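Local structure of type VI immunity protein Atu4351 (Agrobacterium fabrum, 6ITW) at residues I170-L175 against L194-I199. The protein is a type VI secretion immunity protein (Tdi1) that probably protects its producer by neutralising the cognate toxic effector. Numbering follows the deposited sequence.
Sequences IYSPKL and LSAMTI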
# COMPACT_ATOMS: atom_id res chain seq x y z
N ILE A 170 -6.37 8.62 5.36
CA ILE A 170 -5.71 8.95 4.10
C ILE A 170 -6.35 10.20 3.53
O ILE A 170 -7.44 10.61 3.94
CB ILE A 170 -5.79 7.80 3.06
CG1 ILE A 170 -7.25 7.44 2.77
CG2 ILE A 170 -5.03 6.56 3.51
CD1 ILE A 170 -7.44 6.44 1.59
N TYR A 171 -5.68 10.82 2.55
CA TYR A 171 -6.29 11.85 1.71
C TYR A 171 -7.05 11.18 0.57
O TYR A 171 -6.49 10.32 -0.12
CB TYR A 171 -5.26 12.82 1.14
CG TYR A 171 -4.39 13.49 2.17
CD1 TYR A 171 -4.95 14.22 3.22
CD2 TYR A 171 -2.99 13.40 2.10
CE1 TYR A 171 -4.14 14.85 4.16
CE2 TYR A 171 -2.17 14.03 3.05
CZ TYR A 171 -2.76 14.76 4.07
OH TYR A 171 -1.97 15.37 5.01
N SER A 172 -8.30 11.57 0.39
CA SER A 172 -9.21 10.93 -0.54
C SER A 172 -10.03 12.00 -1.25
O SER A 172 -10.39 13.02 -0.63
CB SER A 172 -10.14 9.96 0.21
OG SER A 172 -11.00 9.24 -0.68
N PRO A 173 -10.37 11.79 -2.51
CA PRO A 173 -11.20 12.79 -3.20
C PRO A 173 -12.62 12.77 -2.64
O PRO A 173 -13.19 11.71 -2.38
CB PRO A 173 -11.15 12.37 -4.67
CG PRO A 173 -10.80 10.92 -4.65
CD PRO A 173 -10.06 10.63 -3.37
N LYS A 174 -13.16 13.96 -2.42
CA LYS A 174 -14.53 14.10 -1.97
C LYS A 174 -15.50 13.58 -3.03
O LYS A 174 -16.33 12.72 -2.77
CB LYS A 174 -14.82 15.57 -1.64
CG LYS A 174 -16.26 15.85 -1.21
CD LYS A 174 -16.78 17.17 -1.78
CE LYS A 174 -17.54 18.01 -0.74
NZ LYS A 174 -18.59 17.22 -0.02
N LEU A 175 -15.39 14.12 -4.25
CA LEU A 175 -16.12 13.63 -5.42
C LEU A 175 -15.15 12.86 -6.31
O LEU A 175 -14.21 13.45 -6.85
CB LEU A 175 -16.74 14.79 -6.20
CG LEU A 175 -17.45 14.32 -7.47
CD1 LEU A 175 -18.41 13.19 -7.12
CD2 LEU A 175 -18.17 15.48 -8.16
N LEU A 194 -10.01 2.80 6.30
CA LEU A 194 -10.72 1.54 6.10
C LEU A 194 -12.07 1.75 5.41
O LEU A 194 -12.43 1.00 4.50
CB LEU A 194 -10.91 0.80 7.43
CG LEU A 194 -11.60 -0.57 7.31
CD1 LEU A 194 -10.77 -1.52 6.43
CD2 LEU A 194 -11.85 -1.19 8.69
N SER A 195 -12.82 2.77 5.85
CA SER A 195 -14.11 3.07 5.23
C SER A 195 -13.94 3.48 3.77
O SER A 195 -14.62 2.94 2.89
CB SER A 195 -14.81 4.21 5.97
OG SER A 195 -15.20 3.79 7.26
N ALA A 196 -13.08 4.48 3.52
CA ALA A 196 -12.86 4.96 2.16
C ALA A 196 -12.36 3.83 1.26
O ALA A 196 -12.85 3.66 0.14
CB ALA A 196 -11.86 6.12 2.18
N MSE A 197 -11.41 3.03 1.74
CA MSE A 197 -10.88 1.93 0.94
C MSE A 197 -11.94 0.88 0.70
O MSE A 197 -11.95 0.23 -0.34
CB MSE A 197 -9.66 1.28 1.61
CG MSE A 197 -8.44 2.20 1.76
SE MSE A 197 -7.16 1.26 2.88
CE MSE A 197 -5.60 2.39 2.47
N THR A 198 -12.85 0.70 1.67
CA THR A 198 -13.94 -0.24 1.47
C THR A 198 -14.83 0.18 0.30
O THR A 198 -15.28 -0.65 -0.48
CB THR A 198 -14.74 -0.41 2.76
OG1 THR A 198 -13.88 -0.94 3.78
CG2 THR A 198 -15.92 -1.35 2.55
N ILE A 199 -15.05 1.49 0.15
CA ILE A 199 -15.86 1.97 -0.97
C ILE A 199 -15.09 1.83 -2.27
O ILE A 199 -15.59 1.27 -3.26
CB ILE A 199 -16.29 3.42 -0.73
CG1 ILE A 199 -17.28 3.50 0.44
CG2 ILE A 199 -16.85 4.05 -2.03
CD1 ILE A 199 -17.50 4.90 0.93
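I170 touches A196 and M197, and S172 lies near A196, where a two-stranded antiparallel sheet packs against the helix that follows it, in beta-beta-alpha order, within the Tdi1 C-terminal family region. Strand 169-173 pairs with strand 188-192 across a long connection, and helix 193-200 starts directly after the second strand and folds back over one face of the pair. The axes of strand 170-173 and helix 194-199 approach to 9.7 Å at 41°, and A196, a small residue, stands at the point of nearest backbone approach, its CA 7.5 Å from S172 CA. Strand alternation sorts the side chains: I170 and S172 face the helix, while Y171, between them, turns to the other face and packs on helix 155-162.

The contact is small and loosely packed, made mainly by apolar groups. The two branches of I170 divide the work: CD1 reaches the methyl CB of A196 at 4.5 Å, and CG2 meets the terminal CE of M197, a selenomethionine, at 4.3 Å. M197 does not start out aimed at the strand; an extended chain beyond CB, with chi2 and chi3 both near anti, carries its methyl there. Its side chain also touches I68 of helix 66-73, which links this packing to a neighbouring helix. V191 of strand 188-192 touches both A196 and S172.

The polar side chain of S172 lies loosely alongside, its OG 4.3 Å from A196 CB. Within the helix, L194 O accepts hydrogen bonds from T198 N and T198 OG1, which approach from opposite faces of its carbonyl plane, the hydroxyl tilted 31° from that plane.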